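Local coordinates for ESX-1 secretion-associated protein EspB (Mycobacterium marinum, PDB 7P0Z) that is secreted through the mycobacterial ESX-1 system and assembles as a heptamer, probably to form a channel-like structure, at residues E49-S54 against K209-M214; Q36-L41 against T149-F154; Q70-S75 against E187-Q192. All blocks are in the same frame, centred on the assembly; numbering follows the deposited sequence.

Contact 1 of 3, residues E49-S54 against K209-M214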
loop_
_atom_site.group_PDB
_atom_site.type_symbol
_atom_site.label_atom_id
_atom_site.label_comp_id
_atom_site.label_asym_id
_atom_site.label_seq_id
_atom_site.Cartn_x
_atom_site.Cartn_y
_atom_site.Cartn_z
ATOM N N GLU A 49 11.429 3.999 -31.850
ATOM C CA GLU A 49 10.519 3.074 -32.497
ATOM C C GLU A 49 9.322 2.758 -31.618
ATOM O O GLU A 49 8.203 2.624 -32.116
ATOM C CB GLU A 49 11.266 1.820 -32.891
ATOM C CG GLU A 49 11.722 1.886 -34.295
ATOM C CD GLU A 49 12.969 1.106 -34.521
ATOM O OE1 GLU A 49 13.268 0.218 -33.700
ATOM O OE2 GLU A 49 13.664 1.373 -35.522
ATOM N N GLN A 50 9.530 2.646 -30.312
ATOM C CA GLN A 50 8.413 2.465 -29.402
ATOM C C GLN A 50 7.439 3.627 -29.496
ATOM O O GLN A 50 6.225 3.422 -29.545
ATOM C CB GLN A 50 8.924 2.313 -27.975
ATOM C CG GLN A 50 7.843 2.133 -26.922
ATOM C CD GLN A 50 6.959 0.931 -27.167
ATOM O OE1 GLN A 50 7.355 -0.193 -26.924
ATOM N NE2 GLN A 50 5.762 1.167 -27.649
ATOM N N LEU A 51 7.956 4.852 -29.542
ATOM C CA LEU A 51 7.097 6.016 -29.700
ATOM C C LEU A 51 6.348 5.991 -31.017
ATOM O O LEU A 51 5.161 6.317 -31.065
ATOM C CB LEU A 51 7.907 7.298 -29.594
ATOM C CG LEU A 51 8.245 7.714 -28.175
ATOM C CD1 LEU A 51 9.082 8.961 -28.173
ATOM C CD2 LEU A 51 6.975 7.930 -27.402
ATOM N N ALA A 52 7.021 5.634 -32.100
ATOM C CA ALA A 52 6.339 5.599 -33.383
ATOM C C ALA A 52 5.202 4.593 -33.367
ATOM O O ALA A 52 4.103 4.872 -33.861
ATOM C CB ALA A 52 7.330 5.282 -34.492
ATOM N N VAL A 53 5.440 3.425 -32.783
ATOM C CA VAL A 53 4.410 2.402 -32.732
ATOM C C VAL A 53 3.250 2.846 -31.856
ATOM O O VAL A 53 2.082 2.644 -32.204
ATOM C CB VAL A 53 5.007 1.068 -32.255
ATOM C CG1 VAL A 53 3.941 0.032 -32.163
ATOM C CG2 VAL A 53 6.035 0.600 -33.230
ATOM N N SER A 54 3.544 3.447 -30.713
ATOM C CA SER A 54 2.478 3.936 -29.855
ATOM C C SER A 54 1.647 4.998 -30.557
ATOM O O SER A 54 0.420 5.021 -30.429
ATOM C CB SER A 54 3.063 4.485 -28.567
ATOM O OG SER A 54 3.334 3.449 -27.661
ATOM N N LYS A 209 4.458 13.296 -22.969
ATOM C CA LYS A 209 5.287 13.266 -21.784
ATOM C C LYS A 209 6.489 12.358 -21.977
ATOM O O LYS A 209 7.608 12.711 -21.602
ATOM C CB LYS A 209 4.446 12.821 -20.601
ATOM C CG LYS A 209 5.180 12.828 -19.333
ATOM C CD LYS A 209 4.359 12.302 -18.211
ATOM C CE LYS A 209 5.205 12.201 -16.967
ATOM N NZ LYS A 209 4.479 11.604 -15.824
ATOM N N GLN A 210 6.282 11.191 -22.576
ATOM C CA GLN A 210 7.398 10.303 -22.850
ATOM C C GLN A 210 8.376 10.919 -23.835
ATOM O O GLN A 210 9.593 10.774 -23.687
ATOM C CB GLN A 210 6.898 8.974 -23.385
ATOM C CG GLN A 210 6.273 8.093 -22.372
ATOM C CD GLN A 210 5.892 6.783 -22.978
ATOM O OE1 GLN A 210 5.607 6.710 -24.157
ATOM N NE2 GLN A 210 5.916 5.731 -22.189
ATOM N N ALA A 211 7.872 11.582 -24.866
ATOM C CA ALA A 211 8.792 12.212 -25.804
ATOM C C ALA A 211 9.637 13.289 -25.124
ATOM O O ALA A 211 10.848 13.384 -25.353
ATOM C CB ALA A 211 8.022 12.794 -26.979
ATOM N N ASN A 212 9.012 14.104 -24.283
ATOM C CA ASN A 212 9.761 15.106 -23.544
ATOM C C ASN A 212 10.785 14.458 -22.640
ATOM O O ASN A 212 11.895 14.968 -22.474
ATOM C CB ASN A 212 8.816 15.974 -22.730
ATOM C CG ASN A 212 8.223 17.067 -23.536
ATOM O OD1 ASN A 212 8.883 17.637 -24.386
ATOM N ND2 ASN A 212 6.972 17.381 -23.279
ATOM N N PHE A 213 10.419 13.342 -22.036
ATOM C CA PHE A 213 11.341 12.615 -21.192
ATOM C C PHE A 213 12.563 12.172 -21.975
ATOM O O PHE A 213 13.686 12.231 -21.473
ATOM C CB PHE A 213 10.624 11.420 -20.601
ATOM C CG PHE A 213 11.455 10.613 -19.708
ATOM C CD1 PHE A 213 11.549 10.922 -18.379
ATOM C CD2 PHE A 213 12.166 9.544 -20.193
ATOM C CE1 PHE A 213 12.309 10.171 -17.552
ATOM C CE2 PHE A 213 12.936 8.803 -19.365
ATOM C CZ PHE A 213 13.005 9.111 -18.043
ATOM N N MET A 214 12.361 11.707 -23.199
ATOM C CA MET A 214 13.489 11.284 -24.011
ATOM C C MET A 214 14.397 12.452 -24.349
ATOM O O MET A 214 15.622 12.324 -24.324
ATOM C CB MET A 214 13.004 10.605 -25.280
ATOM C CG MET A 214 12.602 9.175 -25.060
ATOM S SD MET A 214 13.848 8.196 -24.215
ATOM C CE MET A 214 15.209 8.278 -25.370
#
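Leu51 is the residue through which 49-54 meets 209-214, touching Gln210 and Ala211 on the antiparallel helix 181-224. Just before it in sequence, Gln50 heads toward the other helix without touching 209-214. Its amide is engaged elsewhere: NE2 makes a weak bond to Ser54 OG (3.3 Å) and a further one to Gln166 OE1 of the second subunit, so this flank of the helix pair borders an interface. Leu51 then projects between the two backbones. With CD1 anti to CA (chi2 178°), that methyl stretches furthest and ends 4.0 Å from Ala211 CA, while CD2 turns to the neighbouring residue and lies 3.7 Å from Gln210 OE1. The small Ala211 lets the leucine reach the backbone. Gln210, extended beyond CG, lays its amide next to the leucine branch; NE2 donates to Glu272 O of the C-terminal segment, which helps fix the rotation of the amide and leaves its oxygen beside the methyl. A turn further on, Ser54 OG takes a bond from Val274 N of the same C-terminal segment. Leu51 also packs on Met151 of helix 149-166. The arrangement is apolar packing inside an elongated helical bundle, joining a PE-region helix to a PPE-region helix as in PE-PPE pairs.

Contact 2 of 3, residues Q36-L41 against T149-F154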
loop_
_atom_site.group_PDB
_atom_site.type_symbol
_atom_site.label_atom_id
_atom_site.label_comp_id
_atom_site.label_asym_id
_atom_site.label_seq_id
_atom_site.Cartn_x
_atom_site.Cartn_y
_atom_site.Cartn_z
ATOM N N GLN A 36 12.418 10.836 -34.503
ATOM C CA GLN A 36 13.682 10.159 -34.743
ATOM C C GLN A 36 14.431 9.918 -33.447
ATOM O O GLN A 36 14.158 10.528 -32.418
ATOM C CB GLN A 36 14.561 10.956 -35.692
ATOM C CG GLN A 36 13.845 11.478 -36.870
ATOM C CD GLN A 36 13.164 10.381 -37.634
ATOM O OE1 GLN A 36 13.639 9.259 -37.682
ATOM N NE2 GLN A 36 12.039 10.701 -38.243
ATOM N N ALA A 37 15.376 9.009 -33.512
ATOM C CA ALA A 37 16.195 8.702 -32.357
ATOM C C ALA A 37 17.041 9.909 -31.993
ATOM O O ALA A 37 17.634 10.532 -32.873
ATOM C CB ALA A 37 17.086 7.515 -32.638
ATOM N N PRO A 38 17.095 10.286 -30.726
ATOM C CA PRO A 38 17.888 11.456 -30.342
ATOM C C PRO A 38 19.380 11.284 -30.559
ATOM O O PRO A 38 20.075 12.276 -30.785
ATOM C CB PRO A 38 17.556 11.623 -28.857
ATOM C CG PRO A 38 16.372 10.785 -28.621
ATOM C CD PRO A 38 16.414 9.677 -29.583
ATOM N N SER A 39 19.894 10.065 -30.500
ATOM C CA SER A 39 21.313 9.823 -30.643
ATOM C C SER A 39 21.493 8.580 -31.491
ATOM O O SER A 39 20.566 8.133 -32.165
ATOM C CB SER A 39 21.988 9.668 -29.279
ATOM O OG SER A 39 21.761 8.382 -28.763
ATOM N N GLY A 40 22.700 8.028 -31.469
ATOM C CA GLY A 40 23.005 6.801 -32.156
ATOM C C GLY A 40 22.970 5.578 -31.290
ATOM O O GLY A 40 23.171 4.473 -31.793
ATOM N N LEU A 41 22.704 5.730 -30.005
ATOM C CA LEU A 41 22.638 4.583 -29.124
ATOM C C LEU A 41 21.486 3.666 -29.501
ATOM O O LEU A 41 20.476 4.094 -30.052
ATOM C CB LEU A 41 22.493 5.041 -27.691
ATOM C CG LEU A 41 23.711 5.884 -27.321
ATOM C CD1 LEU A 41 23.489 6.617 -26.029
ATOM C CD2 LEU A 41 24.930 5.009 -27.232
ATOM N N THR A 149 15.477 17.178 -31.238
ATOM C CA THR A 149 14.559 18.201 -31.713
ATOM C C THR A 149 13.291 17.581 -32.278
ATOM O O THR A 149 12.196 18.121 -32.093
ATOM C CB THR A 149 15.223 19.091 -32.752
ATOM O OG1 THR A 149 15.655 18.304 -33.859
ATOM C CG2 THR A 149 16.390 19.753 -32.133
ATOM N N SER A 150 13.412 16.457 -32.973
ATOM C CA SER A 150 12.212 15.840 -33.501
ATOM C C SER A 150 11.363 15.254 -32.386
ATOM O O SER A 150 10.141 15.196 -32.509
ATOM C CB SER A 150 12.557 14.778 -34.529
ATOM O OG SER A 150 13.120 13.662 -33.905
ATOM N N MET A 151 11.981 14.852 -31.284
ATOM C CA MET A 151 11.208 14.463 -30.119
ATOM C C MET A 151 10.396 15.622 -29.584
ATOM O O MET A 151 9.253 15.443 -29.167
ATOM C CB MET A 151 12.117 13.936 -29.027
ATOM C CG MET A 151 12.674 12.612 -29.351
ATOM S SD MET A 151 11.714 11.291 -28.651
ATOM C CE MET A 151 12.417 9.913 -29.534
ATOM N N VAL A 152 10.977 16.812 -29.567
ATOM C CA VAL A 152 10.256 17.962 -29.051
ATOM C C VAL A 152 9.134 18.357 -29.994
ATOM O O VAL A 152 8.044 18.723 -29.550
ATOM C CB VAL A 152 11.232 19.114 -28.781
ATOM C CG1 VAL A 152 10.499 20.302 -28.274
ATOM C CG2 VAL A 152 12.232 18.684 -27.763
ATOM N N ASN A 153 9.361 18.279 -31.303
ATOM C CA ASN A 153 8.273 18.546 -32.234
ATOM C C ASN A 153 7.144 17.541 -32.060
ATOM O O ASN A 153 5.966 17.911 -32.045
ATOM C CB ASN A 153 8.778 18.529 -33.668
ATOM C CG ASN A 153 9.830 19.570 -33.922
ATOM O OD1 ASN A 153 9.884 20.601 -33.256
ATOM N ND2 ASN A 153 10.685 19.306 -34.891
ATOM N N PHE A 154 7.496 16.266 -31.921
ATOM C CA PHE A 154 6.529 15.215 -31.654
ATOM C C PHE A 154 5.719 15.521 -30.405
ATOM O O PHE A 154 4.485 15.437 -30.407
ATOM C CB PHE A 154 7.293 13.906 -31.507
ATOM C CG PHE A 154 6.446 12.711 -31.277
ATOM C CD1 PHE A 154 5.941 11.995 -32.333
ATOM C CD2 PHE A 154 6.180 12.280 -30.001
ATOM C CE1 PHE A 154 5.178 10.888 -32.121
ATOM C CE2 PHE A 154 5.414 11.178 -29.785
ATOM C CZ PHE A 154 4.912 10.473 -30.849
#
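An irregular stretch of chain is held to the start of a helix by one side-chain hydroxyl: Gln36 N donates to Ser150 OG at 3.0 Å and 154°, the one hydrogen bond between 36-41 and 149-154. The hydroxyl sits in the first turn of helix 149-166, placed between the backbone N and the carbonyl carbon by a chi1 of 71°, and there it faces the loop. It is also bonded to Asp146 OD2. Because it accepts from the amide, it presumably gives its own proton to that carboxylate, and the aspartate would then orient the serine for the loop. Gln36 adds a carbon contact, its CB lying 3.5 Å from Ser150 OG, before its side chain bends off at chi2.

Next to this polar grip, Met151 supplies the apolar part. Its chain bends at a chi2 of -95°, away from a fully staggered value, which brings the thioether end up against the loop. There CE approaches Gln36 O to 3.4 Å, the sulfur-bound methyl meeting a backbone oxygen. The same methyl lies 4.0 Å from Pro38 CD, and Met151 CG is 4.2 Å from Pro38 CG, so the methionine runs slantwise past the proline ring. Pro38 is further tied by a backbone hydrogen bond with Gln147, just ahead of the helix, and its ring rests on Ala44 and Gln218.

Beyond the contact, Gly40 pairs through its backbone with Lys141, and Ser39 OG accepts from Leu41 N at 3.1 Å, an ST turn. The connection from helix 13-23 thus meets the first turn of helix 149-166 at Gln36 and Pro38, then turns into helix 42-81 with Leu41 at its N-cap.

Contact 3 of 3, residues Q70-S75 against E187-Q192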
loop_
_atom_site.group_PDB
_atom_site.type_symbol
_atom_site.label_atom_id
_atom_site.label_comp_id
_atom_site.label_asym_id
_atom_site.label_seq_id
_atom_site.Cartn_x
_atom_site.Cartn_y
_atom_site.Cartn_z
ATOM N N GLN A 70 -20.091 8.073 -35.715
ATOM C CA GLN A 70 -21.057 7.972 -36.803
ATOM C C GLN A 70 -22.256 7.133 -36.406
ATOM O O GLN A 70 -23.398 7.471 -36.731
ATOM C CB GLN A 70 -20.454 7.372 -38.050
ATOM C CG GLN A 70 -19.606 8.247 -38.826
ATOM C CD GLN A 70 -19.353 7.635 -40.163
ATOM O OE1 GLN A 70 -19.860 6.559 -40.456
ATOM N NE2 GLN A 70 -18.561 8.300 -40.985
ATOM N N ARG A 71 -22.015 6.016 -35.738
ATOM C CA ARG A 71 -23.138 5.180 -35.351
ATOM C C ARG A 71 -24.032 5.886 -34.351
ATOM O O ARG A 71 -25.258 5.762 -34.409
ATOM C CB ARG A 71 -22.647 3.855 -34.802
ATOM C CG ARG A 71 -22.050 3.013 -35.861
ATOM C CD ARG A 71 -21.526 1.755 -35.315
ATOM N NE ARG A 71 -20.961 0.964 -36.377
ATOM C CZ ARG A 71 -20.673 -0.314 -36.260
ATOM N NH1 ARG A 71 -20.877 -0.926 -35.114
ATOM N NH2 ARG A 71 -20.165 -0.961 -37.282
ATOM N N LEU A 72 -23.442 6.640 -33.437
ATOM C CA LEU A 72 -24.246 7.396 -32.494
ATOM C C LEU A 72 -25.097 8.442 -33.202
ATOM O O LEU A 72 -26.261 8.645 -32.853
ATOM C CB LEU A 72 -23.340 8.037 -31.455
ATOM C CG LEU A 72 -23.936 9.068 -30.511
ATOM C CD1 LEU A 72 -24.771 8.402 -29.462
ATOM C CD2 LEU A 72 -22.828 9.843 -29.864
ATOM N N ALA A 73 -24.535 9.115 -34.199
ATOM C CA ALA A 73 -25.318 10.081 -34.955
ATOM C C ALA A 73 -26.468 9.409 -35.693
ATOM O O ALA A 73 -27.579 9.947 -35.756
ATOM C CB ALA A 73 -24.423 10.831 -35.932
ATOM N N THR A 74 -26.222 8.234 -36.260
ATOM C CA THR A 74 -27.306 7.501 -36.890
ATOM C C THR A 74 -28.396 7.150 -35.892
ATOM O O THR A 74 -29.586 7.290 -36.189
ATOM C CB THR A 74 -26.766 6.249 -37.565
ATOM O OG1 THR A 74 -25.769 6.619 -38.506
ATOM C CG2 THR A 74 -27.850 5.532 -38.269
ATOM N N SER A 75 -28.018 6.694 -34.708
ATOM C CA SER A 75 -29.034 6.375 -33.718
ATOM C C SER A 75 -29.830 7.608 -33.323
ATOM O O SER A 75 -31.036 7.524 -33.088
ATOM C CB SER A 75 -28.409 5.729 -32.491
ATOM O OG SER A 75 -27.940 4.441 -32.794
ATOM N N GLU A 187 -28.151 10.174 -23.905
ATOM C CA GLU A 187 -27.258 10.931 -23.049
ATOM C C GLU A 187 -26.242 10.030 -22.375
ATOM O O GLU A 187 -25.074 10.393 -22.258
ATOM C CB GLU A 187 -28.067 11.704 -22.027
ATOM C CG GLU A 187 -28.601 12.969 -22.599
ATOM C CD GLU A 187 -29.530 13.675 -21.675
ATOM O OE1 GLU A 187 -29.881 13.088 -20.645
ATOM O OE2 GLU A 187 -29.921 14.808 -21.980
ATOM N N ALA A 188 -26.663 8.854 -21.931
ATOM C CA ALA A 188 -25.708 7.920 -21.353
ATOM C C ALA A 188 -24.670 7.496 -22.379
ATOM O O ALA A 188 -23.478 7.384 -22.070
ATOM C CB ALA A 188 -26.435 6.704 -20.796
ATOM N N SER A 189 -25.104 7.270 -23.608
ATOM C CA SER A 189 -24.163 6.897 -24.647
ATOM C C SER A 189 -23.183 8.027 -24.956
ATOM O O SER A 189 -21.979 7.792 -25.097
ATOM C CB SER A 189 -24.931 6.475 -25.889
ATOM O OG SER A 189 -24.065 5.977 -26.877
ATOM N N MET A 190 -23.675 9.259 -25.071
ATOM C CA MET A 190 -22.777 10.386 -25.289
ATOM C C MET A 190 -21.817 10.566 -24.129
ATOM O O MET A 190 -20.656 10.922 -24.327
ATOM C CB MET A 190 -23.553 11.669 -25.517
ATOM C CG MET A 190 -24.191 11.747 -26.849
ATOM S SD MET A 190 -24.799 13.397 -27.097
ATOM C CE MET A 190 -26.054 13.396 -25.842
ATOM N N ASP A 191 -22.287 10.335 -22.915
ATOM C CA ASP A 191 -21.411 10.415 -21.762
ATOM C C ASP A 191 -20.292 9.388 -21.856
ATOM O O ASP A 191 -19.142 9.673 -21.513
ATOM C CB ASP A 191 -22.238 10.222 -20.503
ATOM C CG ASP A 191 -21.418 10.267 -19.262
ATOM O OD1 ASP A 191 -21.208 11.369 -18.725
ATOM O OD2 ASP A 191 -20.972 9.195 -18.810
ATOM N N GLN A 192 -20.613 8.186 -22.311
ATOM C CA GLN A 192 -19.581 7.179 -22.487
ATOM C C GLN A 192 -18.569 7.597 -23.539
ATOM O O GLN A 192 -17.360 7.406 -23.363
ATOM C CB GLN A 192 -20.213 5.857 -22.865
ATOM C CG GLN A 192 -20.854 5.169 -21.732
ATOM C CD GLN A 192 -21.479 3.889 -22.161
ATOM O OE1 GLN A 192 -22.245 3.855 -23.112
ATOM N NE2 GLN A 192 -21.132 2.815 -21.492
#
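This is a small, buried apolar packing between two antiparallel helices, 42-81 and 181-224, in which Leu72 inserts its two methyls against Ser189 and Met190 far from the middle of the elongated chain. No hydrogen bond crosses between 70-75 and 187-192. Leu72 has CG anti to its backbone nitrogen (chi1 170°), and the isopropyl fork splits over the two partners. CD1 comes to 3.6 Å from Ser189 OG and 4.1 Å from Ser189 CB. CD2 lies 3.8 Å from Met190 CG, the leucine and methionine side chains crossing at about a right angle. Having the hydroxyl next to a methyl costs little, since Ser189 OG accepts a hydrogen bond from Ile283 N. Ser75 OG meets the same tail at Ile283 O and Ile285 N, so the C-terminal chain runs along both helices. Glu187, pointing away from the pair, makes a salt bridge with Arg67 of the third subunit. Around the two helices, Val23 of helix 13-23 packs on Leu72, Arg19 of the same helix touches Met190, and Phe175 from the loop before helix 181-224 covers Met190 as well.

In the fold
Contacts 1 and 3 lie on the same two helices, 42-81 and 181-224, with centres 32 Å apart and nearest atoms about 19 Å apart. Along helix 42-81 the pairing moves forward from 49-54 to 70-75, while on helix 181-224 it moves back from 209-214 to 187-192, as antiparallel helices require. Contact 2 lies 9 Å from contact 1, centre to centre, and touches it through Met151 and Phe154, bringing helix 149-166 against this pair; its centre is 39 Å from that of contact 3. In chain order, contact 2 crosses both others. Together they tie PE and PPE family regions into one long rod, seven copies of which form the assembly.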